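Putative DsbA oxidoreductase SCO1869 (Streptomyces coelicolor A3, PDB 3GL5) probably acts as a thiol-disulfide oxidoreductase of the DsbA type, built on a thioredoxin-like domain, although its substrate is not established. Local coordinates at residues K25-A28 / A29-H32; T59-T62 / A63-M67; D137-R140 / L141-L144. All blocks are in the same frame, centred on the assembly; numbering follows the deposited sequence.

Contact 1: K25-A28 / A29-H32; sequences KALA and AFPH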
ATOM      1  N   LYS A  25       1.525 -11.637 -17.447  1.00 30.40           N
ATOM      2  CA  LYS A  25       2.315 -12.565 -18.224  1.00 31.14           C
ATOM      3  C   LYS A  25       3.783 -12.091 -18.258  1.00 30.22           C
ATOM      4  O   LYS A  25       4.678 -12.878 -18.031  1.00 28.96           O
ATOM      5  CB  LYS A  25       1.692 -12.773 -19.610  1.00 31.13           C
ATOM      6  CG  LYS A  25       2.647 -13.352 -20.638  1.00 34.69           C
ATOM      7  CD  LYS A  25       2.016 -13.456 -22.032  1.00 37.32           C
ATOM      8  CE  LYS A  25       1.696 -14.897 -22.342  1.00 39.32           C
ATOM      9  NZ  LYS A  25       1.885 -15.255 -23.805  1.00 43.86           N
ATOM     10  N   ALA A  26       4.015 -10.800 -18.480  1.00 29.69           N
ATOM     11  CA  ALA A  26       5.374 -10.247 -18.510  1.00 30.06           C
ATOM     12  C   ALA A  26       6.044 -10.361 -17.140  1.00 30.90           C
ATOM     13  O   ALA A  26       7.262 -10.635 -17.026  1.00 32.20           O
ATOM     14  CB  ALA A  26       5.335  -8.794 -18.940  1.00 30.11           C
ATOM     15  N   LEU A  27       5.256 -10.155 -16.091  1.00 30.12           N
ATOM     16  CA  LEU A  27       5.802 -10.155 -14.761  1.00 29.96           C
ATOM     17  C   LEU A  27       6.296 -11.587 -14.365  1.00 30.69           C
ATOM     18  O   LEU A  27       7.355 -11.749 -13.716  1.00 30.06           O
ATOM     19  CB  LEU A  27       4.761  -9.604 -13.783  1.00 29.30           C
ATOM     20  CG  LEU A  27       5.196  -9.655 -12.323  1.00 28.11           C
ATOM     21  CD1 LEU A  27       6.532  -8.918 -12.192  1.00 28.97           C
ATOM     22  CD2 LEU A  27       4.128  -9.120 -11.314  1.00 26.29           C
ATOM     23  N   ALA A  28       5.520 -12.601 -14.766  1.00 31.10           N
ATOM     24  CA  ALA A  28       5.846 -13.990 -14.492  1.00 31.61           C
ATOM     25  C   ALA A  28       7.122 -14.429 -15.195  1.00 31.97           C
ATOM     26  O   ALA A  28       7.821 -15.316 -14.722  1.00 32.54           O
ATOM     27  CB  ALA A  28       4.693 -14.893 -14.825  1.00 31.43           C
ATOM     28  N   ALA A  29       7.487 -13.767 -16.279  1.00 32.31           N
ATOM     29  CA  ALA A  29       8.745 -14.114 -16.930  1.00 31.94           C
ATOM     30  C   ALA A  29       9.866 -13.151 -16.548  1.00 32.52           C
ATOM     31  O   ALA A  29      10.970 -13.292 -17.028  1.00 32.69           O
ATOM     32  CB  ALA A  29       8.571 -14.167 -18.443  1.00 31.11           C
ATOM     33  N   PHE A  30       9.593 -12.172 -15.691  1.00 33.15           N
ATOM     34  CA  PHE A  30      10.632 -11.213 -15.248  1.00 33.83           C
ATOM     35  C   PHE A  30      11.565 -11.856 -14.182  1.00 34.72           C
ATOM     36  O   PHE A  30      11.054 -12.465 -13.252  1.00 34.26           O
ATOM     37  CB  PHE A  30       9.954  -9.955 -14.682  1.00 34.14           C
ATOM     38  CG  PHE A  30      10.907  -8.894 -14.208  1.00 32.22           C
ATOM     39  CD1 PHE A  30      11.882  -8.371 -15.066  1.00 32.29           C
ATOM     40  CD2 PHE A  30      10.798  -8.392 -12.922  1.00 29.05           C
ATOM     41  CE1 PHE A  30      12.751  -7.381 -14.623  1.00 32.29           C
ATOM     42  CE2 PHE A  30      11.637  -7.414 -12.463  1.00 29.72           C
ATOM     43  CZ  PHE A  30      12.632  -6.893 -13.320  1.00 31.03           C
ATOM     44  N   PRO A  31      12.922 -11.719 -14.332  1.00 35.54           N
ATOM     45  CA  PRO A  31      13.901 -12.318 -13.419  1.00 35.91           C
ATOM     46  C   PRO A  31      13.817 -11.805 -11.987  1.00 36.38           C
ATOM     47  O   PRO A  31      14.284 -12.479 -11.100  1.00 36.88           O
ATOM     48  CB  PRO A  31      15.258 -11.924 -14.025  1.00 35.65           C
ATOM     49  CG  PRO A  31      15.012 -11.753 -15.421  1.00 36.58           C
ATOM     50  CD  PRO A  31      13.622 -11.088 -15.471  1.00 35.69           C
ATOM     51  N   HIS A  32      13.212 -10.648 -11.743  1.00 36.33           N
ATOM     52  CA  HIS A  32      13.075 -10.199 -10.356  1.00 35.72           C
ATOM     53  C   HIS A  32      11.654 -10.009  -9.944  1.00 34.53           C
ATOM     54  O   HIS A  32      11.357  -9.090  -9.190  1.00 33.88           O
ATOM     55  CB  HIS A  32      13.826  -8.904 -10.136  1.00 36.14           C
ATOM     56  CG  HIS A  32      15.281  -9.019 -10.432  1.00 39.42           C
ATOM     57  ND1 HIS A  32      16.175  -9.579  -9.546  1.00 39.60           N
ATOM     58  CD2 HIS A  32      15.995  -8.687 -11.535  1.00 39.83           C
ATOM     59  CE1 HIS A  32      17.383  -9.560 -10.081  1.00 40.61           C
ATOM     60  NE2 HIS A  32      17.302  -9.015 -11.282  1.00 40.70           N
TER
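Ala29 turns its backbone N back toward the last turn of helix 14-28, where two carbonyls lie within range of it. Its bond to Lys25 O is weak, at 3.4 Å from Ala29 N, and so is the one to Ala26 O, at 3.2 Å from the same N. Ala29 N is thus shared between two weak, bent bonds.

Phe30 makes the firmer link. Its N donates to Leu27 O over 3.0 Å, with an angle of 150° at the hydrogen, a bond to the residue three before. Bonds of this step are common near helix ends, and this one lies near the end of the helix that begins at the CxxC disulfide of the thioredoxin-like fold, Cys13 with Cys16. Phe30 CB comes to 3.3 Å from Leu27 O and to 4.4 Å from Leu27 CD1. With CG anti to the backbone N (chi1 -179°), the ring swings off the helix and packs on Leu208 and Thr209 of helix 201-213 and on Val36 of strand 36-42. Ala26 also meets helix 201-213, while Leu27 leans on Val36 and Val38.

Pro31 carries the chain onward to His32, whose backbone N sits over one face of the Phe30 ring, displaced toward the rim, and whose imidazole stacks with Trp212.

Contact 2: T59-T62 / A63-M67; sequences TMLT and AKYGM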
ATOM      1  N   THR A  59     -23.812   0.874 -29.526  1.00 39.99           N
ATOM      2  CA  THR A  59     -24.549   2.137 -29.638  1.00 40.76           C
ATOM      3  C   THR A  59     -23.667   3.327 -29.298  1.00 40.31           C
ATOM      4  O   THR A  59     -23.669   4.334 -30.014  1.00 40.11           O
ATOM      5  CB  THR A  59     -25.781   2.151 -28.678  1.00 41.25           C
ATOM      6  OG1 THR A  59     -26.573   0.991 -28.921  1.00 42.22           O
ATOM      7  CG2 THR A  59     -26.644   3.393 -28.869  1.00 41.51           C
HETATM    8  N   MSE A  60     -22.931   3.211 -28.191  0.50 39.90           N
HETATM    9  CA  MSE A  60     -22.000   4.252 -27.744  0.50 39.61           C
HETATM   10  C   MSE A  60     -20.943   4.557 -28.800  0.50 39.71           C
HETATM   11  O   MSE A  60     -20.648   5.718 -29.072  0.50 39.51           O
HETATM   12  CB  MSE A  60     -21.317   3.852 -26.429  0.50 39.52           C
HETATM   13  CG  MSE A  60     -20.004   4.597 -26.155  0.50 38.83           C
HETATM   14 SE   MSE A  60     -18.932   3.713 -24.776  0.35 38.94          SE
HETATM   15  CE  MSE A  60     -17.542   2.953 -25.889  0.50 36.86           C
ATOM     16  N   LEU A  61     -20.373   3.511 -29.391  1.00 39.78           N
ATOM     17  CA  LEU A  61     -19.344   3.684 -30.418  1.00 40.39           C
ATOM     18  C   LEU A  61     -19.910   4.375 -31.668  1.00 40.73           C
ATOM     19  O   LEU A  61     -19.368   5.355 -32.166  1.00 40.93           O
ATOM     20  CB  LEU A  61     -18.702   2.342 -30.769  1.00 39.76           C
ATOM     21  CG  LEU A  61     -17.964   1.783 -29.549  1.00 39.79           C
ATOM     22  CD1 LEU A  61     -17.460   0.382 -29.793  1.00 40.45           C
ATOM     23  CD2 LEU A  61     -16.837   2.692 -29.136  1.00 38.57           C
ATOM     24  N   THR A  62     -21.033   3.876 -32.143  1.00 41.27           N
ATOM     25  CA  THR A  62     -21.597   4.392 -33.378  1.00 42.03           C
ATOM     26  C   THR A  62     -22.225   5.786 -33.177  1.00 42.70           C
ATOM     27  O   THR A  62     -22.019   6.679 -33.986  1.00 42.57           O
ATOM     28  CB  THR A  62     -22.555   3.360 -34.017  1.00 42.14           C
ATOM     29  OG1 THR A  62     -23.583   2.994 -33.085  1.00 40.61           O
ATOM     30  CG2 THR A  62     -21.772   2.105 -34.385  1.00 40.72           C
ATOM     31  N   ALA A  63     -22.928   5.975 -32.064  1.00 43.78           N
ATOM     32  CA  ALA A  63     -23.623   7.232 -31.786  1.00 45.43           C
ATOM     33  C   ALA A  63     -22.709   8.332 -31.227  1.00 46.68           C
ATOM     34  O   ALA A  63     -22.683   9.461 -31.756  1.00 46.20           O
ATOM     35  CB  ALA A  63     -24.833   6.989 -30.854  1.00 45.21           C
ATOM     36  N   LYS A  64     -21.977   7.994 -30.154  1.00 48.28           N
ATOM     37  CA  LYS A  64     -21.077   8.930 -29.454  1.00 49.71           C
ATOM     38  C   LYS A  64     -19.722   9.183 -30.155  1.00 50.41           C
ATOM     39  O   LYS A  64     -19.074  10.196 -29.877  1.00 51.09           O
ATOM     40  CB  LYS A  64     -20.842   8.499 -27.993  1.00 49.61           C
ATOM     41  CG  LYS A  64     -20.688   9.669 -27.050  1.00 51.37           C
ATOM     42  CD  LYS A  64     -19.811   9.353 -25.867  1.00 52.49           C
ATOM     43  CE  LYS A  64     -19.866  10.522 -24.890  1.00 53.98           C
ATOM     44  NZ  LYS A  64     -19.080  10.238 -23.642  1.00 54.98           N
ATOM     45  N   TYR A  65     -19.284   8.298 -31.050  1.00 50.76           N
ATOM     46  CA  TYR A  65     -17.973   8.506 -31.671  1.00 51.23           C
ATOM     47  C   TYR A  65     -17.974   8.621 -33.172  1.00 50.49           C
ATOM     48  O   TYR A  65     -16.905   8.595 -33.803  1.00 50.70           O
ATOM     49  CB  TYR A  65     -16.947   7.474 -31.179  1.00 52.10           C
ATOM     50  CG  TYR A  65     -16.704   7.662 -29.717  1.00 55.47           C
ATOM     51  CD1 TYR A  65     -16.267   8.905 -29.235  1.00 58.25           C
ATOM     52  CD2 TYR A  65     -16.963   6.635 -28.803  1.00 58.63           C
ATOM     53  CE1 TYR A  65     -16.067   9.118 -27.898  1.00 60.98           C
ATOM     54  CE2 TYR A  65     -16.755   6.833 -27.445  1.00 61.54           C
ATOM     55  CZ  TYR A  65     -16.305   8.085 -27.003  1.00 62.53           C
ATOM     56  OH  TYR A  65     -16.089   8.320 -25.664  1.00 64.91           O
ATOM     57  N   GLY A  66     -19.173   8.774 -33.730  1.00 49.45           N
ATOM     58  CA  GLY A  66     -19.339   8.963 -35.163  1.00 48.35           C
ATOM     59  C   GLY A  66     -18.596   7.944 -36.012  1.00 47.83           C
ATOM     60  O   GLY A  66     -17.893   8.304 -36.972  1.00 48.28           O
HETATM   61  N   MSE A  67     -18.756   6.675 -35.637  1.00 46.36           N
HETATM   62  CA  MSE A  67     -18.116   5.548 -36.288  1.00 44.71           C
HETATM   63  C   MSE A  67     -19.204   4.634 -36.852  1.00 42.97           C
HETATM   64  O   MSE A  67     -20.320   4.626 -36.359  1.00 42.21           O
HETATM   65  CB  MSE A  67     -17.278   4.834 -35.243  1.00 45.28           C
HETATM   66  CG  MSE A  67     -17.065   3.380 -35.434  1.00 47.41           C
HETATM   67 SE   MSE A  67     -15.982   2.843 -33.958  0.75 54.87          SE
HETATM   68  CE  MSE A  67     -15.519   4.617 -33.214  1.00 52.29           C
TER
HETATM   69  O   HOH W   1     -21.470   6.808 -36.548  0.50 28.97           O
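The C-terminal end of helix 57-64 and the turn that leaves it are joined here by backbone bonds, three apolar side-chain contacts and a bridging water. Ala63 N donates to Thr59 O over 2.7 Å, and Lys64 N to Met60 O over 2.8 Å. One residue later the bond from Tyr65 N to Leu61 O, 3.1 Å long, is weak, and Tyr65 is the first residue to leave helical geometry.

The Tyr65 side chain runs across the helix, crossing those of Met60 and Leu61 obliquely. CG is anti to its own carbonyl carbon (chi1 -65°), which sets one side of the ring against these two residues of the preceding turn. Leu61 CD2 meets the ring at its edge, near the ring plane, 4.0 Å from Tyr65 CD2; selenomethionine Met60, in one of its two conformers, brings CG to 4.1 Å from Tyr65 CE2. Tyr65 also packs on Gly233 of the second subunit.

Gly66 has positive phi (50°), a conformation that glycine adopts readily, and the chain then brings Met67 beside the helix. There the selenium, SE, of Met67 lies 4.2 Å from Leu61 CB. Thr62 CA makes a CH...O contact of 3.3 Å with Met67 O, and a water donates to both Thr62 O and Met67 O, tying the helix end to the outgoing chain. Thr62 OG1 bonds to Leu58 O, while Leu61 and Thr62 pack on Ala72 of helix 69-85. A left-handed glycine just past a helix C-terminus is a common way to stop a helix, here between helices 57-64 and 69-85.

Contact 3: D137-R140 / L141-L144; sequences DDER and LVEL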
ATOM      1  N   ASP A 137     -26.825  -1.872 -10.762  1.00 31.66           N
ATOM      2  CA  ASP A 137     -27.426  -3.061 -10.151  1.00 32.88           C
ATOM      3  C   ASP A 137     -26.646  -3.489  -8.887  1.00 33.64           C
ATOM      4  O   ASP A 137     -25.686  -4.292  -8.945  1.00 33.64           O
ATOM      5  CB  ASP A 137     -27.502  -4.201 -11.166  1.00 33.35           C
ATOM      6  CG  ASP A 137     -28.121  -5.485 -10.597  1.00 35.75           C
ATOM      7  OD1 ASP A 137     -28.337  -5.610  -9.363  1.00 39.18           O
ATOM      8  OD2 ASP A 137     -28.381  -6.397 -11.406  1.00 37.00           O
ATOM      9  N   ASP A 138     -27.077  -2.958  -7.745  1.00 33.10           N
ATOM     10  CA  ASP A 138     -26.374  -3.152  -6.497  1.00 33.79           C
ATOM     11  C   ASP A 138     -26.320  -4.615  -6.088  1.00 32.77           C
ATOM     12  O   ASP A 138     -25.283  -5.091  -5.644  1.00 31.85           O
ATOM     13  CB  ASP A 138     -27.027  -2.307  -5.402  1.00 35.21           C
ATOM     14  CG  ASP A 138     -26.515  -0.874  -5.379  1.00 38.59           C
ATOM     15  OD1 ASP A 138     -25.712  -0.477  -6.273  1.00 43.51           O
ATOM     16  OD2 ASP A 138     -26.918  -0.141  -4.447  1.00 43.60           O
ATOM     17  N   GLU A 139     -27.427  -5.333  -6.271  1.00 32.71           N
ATOM     18  CA  GLU A 139     -27.465  -6.747  -5.935  1.00 33.26           C
ATOM     19  C   GLU A 139     -26.456  -7.581  -6.753  1.00 32.91           C
ATOM     20  O   GLU A 139     -25.815  -8.485  -6.223  1.00 32.58           O
ATOM     21  CB  GLU A 139     -28.889  -7.301  -5.994  1.00 33.73           C
ATOM     22  CG  GLU A 139     -29.744  -6.899  -4.757  1.00 36.77           C
ATOM     23  CD  GLU A 139     -29.029  -7.192  -3.443  1.00 38.42           C
ATOM     24  OE1 GLU A 139     -28.441  -8.282  -3.317  1.00 41.52           O
ATOM     25  OE2 GLU A 139     -29.036  -6.338  -2.537  1.00 40.34           O
ATOM     26  N   ARG A 140     -26.270  -7.227  -8.017  1.00 32.64           N
ATOM     27  CA  ARG A 140     -25.183  -7.819  -8.821  1.00 32.82           C
ATOM     28  C   ARG A 140     -23.801  -7.613  -8.188  1.00 31.80           C
ATOM     29  O   ARG A 140     -23.013  -8.548  -8.072  1.00 31.83           O
ATOM     30  CB  ARG A 140     -25.172  -7.277 -10.244  1.00 32.60           C
ATOM     31  CG  ARG A 140     -24.275  -8.064 -11.181  1.00 34.40           C
ATOM     32  CD  ARG A 140     -24.704  -9.497 -11.132  1.00 37.15           C
ATOM     33  NE  ARG A 140     -23.802 -10.402 -11.829  1.00 41.15           N
ATOM     34  CZ  ARG A 140     -23.643 -11.688 -11.509  1.00 41.21           C
ATOM     35  NH1 ARG A 140     -24.296 -12.200 -10.468  1.00 36.58           N
ATOM     36  NH2 ARG A 140     -22.801 -12.456 -12.210  1.00 41.42           N
ATOM     37  N   LEU A 141     -23.520  -6.394  -7.770  1.00 31.47           N
ATOM     38  CA  LEU A 141     -22.245  -6.102  -7.110  1.00 31.35           C
ATOM     39  C   LEU A 141     -22.112  -6.872  -5.809  1.00 30.96           C
ATOM     40  O   LEU A 141     -21.035  -7.359  -5.490  1.00 31.92           O
ATOM     41  CB  LEU A 141     -22.065  -4.600  -6.879  1.00 30.83           C
ATOM     42  CG  LEU A 141     -22.269  -3.795  -8.166  1.00 31.31           C
ATOM     43  CD1 LEU A 141     -22.161  -2.275  -7.929  1.00 29.78           C
ATOM     44  CD2 LEU A 141     -21.313  -4.266  -9.293  1.00 30.65           C
ATOM     45  N   VAL A 142     -23.205  -7.009  -5.074  1.00 30.41           N
ATOM     46  CA  VAL A 142     -23.158  -7.763  -3.861  1.00 29.88           C
ATOM     47  C   VAL A 142     -22.733  -9.219  -4.146  1.00 30.16           C
ATOM     48  O   VAL A 142     -21.813  -9.758  -3.498  1.00 29.76           O
ATOM     49  CB  VAL A 142     -24.494  -7.672  -3.143  1.00 30.18           C
ATOM     50  CG1 VAL A 142     -24.505  -8.580  -1.937  1.00 30.27           C
ATOM     51  CG2 VAL A 142     -24.764  -6.233  -2.722  1.00 27.71           C
ATOM     52  N   GLU A 143     -23.378  -9.834  -5.135  1.00 30.24           N
ATOM     53  CA  GLU A 143     -23.100 -11.221  -5.498  1.00 30.01           C
ATOM     54  C   GLU A 143     -21.652 -11.350  -5.951  1.00 29.65           C
ATOM     55  O   GLU A 143     -20.929 -12.204  -5.444  1.00 29.00           O
ATOM     56  CB  GLU A 143     -24.027 -11.678  -6.615  1.00 30.67           C
ATOM     57  CG  GLU A 143     -25.503 -11.765  -6.236  1.00 31.75           C
ATOM     58  CD  GLU A 143     -26.411 -11.849  -7.464  1.00 34.42           C
ATOM     59  OE1 GLU A 143     -25.933 -11.581  -8.595  1.00 33.05           O
ATOM     60  OE2 GLU A 143     -27.602 -12.214  -7.305  1.00 35.92           O
ATOM     61  N   LEU A 144     -21.225 -10.500  -6.894  1.00 28.50           N
ATOM     62  CA  LEU A 144     -19.829 -10.515  -7.337  1.00 28.22           C
ATOM     63  C   LEU A 144     -18.837 -10.336  -6.181  1.00 28.16           C
ATOM     64  O   LEU A 144     -17.776 -10.952  -6.158  1.00 29.24           O
ATOM     65  CB  LEU A 144     -19.580  -9.426  -8.396  1.00 27.86           C
ATOM     66  CG  LEU A 144     -20.297  -9.662  -9.722  1.00 27.99           C
ATOM     67  CD1 LEU A 144     -20.199  -8.434 -10.614  1.00 26.18           C
ATOM     68  CD2 LEU A 144     -19.741 -10.921 -10.432  1.00 29.15           C
TER
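Arg140 and Glu143, three residues apart on helix 138-147, form a salt bridge in which Arg140 NH1 donates to Glu143 OE1 over 2.6 Å. The oxygen lies in the guanidinium plane but is approached on its anti side, and the two flat groups stand nearly perpendicular, 83° apart. Leu144 CD2 sits over one guanidinium face, displaced toward the rim, 3.9 Å from Arg140 NH2. The arginine chain runs out with CG anti to the backbone N and then bends at chi2 (55°), a course that carries it along the helix to both partners.

Around this pair the helix is regular. Leu144 N meets Arg140 O at 2.9 Å, and Val142 N donates to Asp138 O. At the start Asp137 is the N-cap: its OD1 accepts from Arg140 N over 2.9 Å, from above the carboxylate plane, while Asp137 O receives Leu141 N.

Farther out, Arg140 NH2 makes a second salt bridge, with Asp130, a residue of the sodium site that also includes Arg132. Were Arg140 an alanine, Glu143 and Asp130 would probably lose the cation they share, and Leu144 CD2 the flat group it packs against. Glu139 pairs with Arg156 of helix 152-160, on which Val142 also packs; Leu141 faces Leu103 and Leu106 of helix 101-111, and Leu144 rests on Phe123. An aspartate N-cap bonding the third N-H of its helix is characteristic of helix N-termini, here that of helix 138-147, packed among the helices of a DsbA-like domain beside its sodium site.

In the fold
The three local contacts illustrate how one chain treats the two ends of its helices. Contact 3 opens a helix, with a carboxylate cap and a buried arginine bridged to an exposed glutamate, beside apolar side chains. Contacts 1 and 2 lie at or near the ends of helices: in contact 2 the last backbone bond is weak and the aromatic ring packs on the helix itself, whereas in contact 1 weak bonds precede a sounder one and the ring packs elsewhere, on helix 201-213 and strand 36-42. Contact 2 is a surface contact with no fully buried residue; contacts 1 and 3 are partly buried, on opposite sides of the chain's centre. None shares a helix with another.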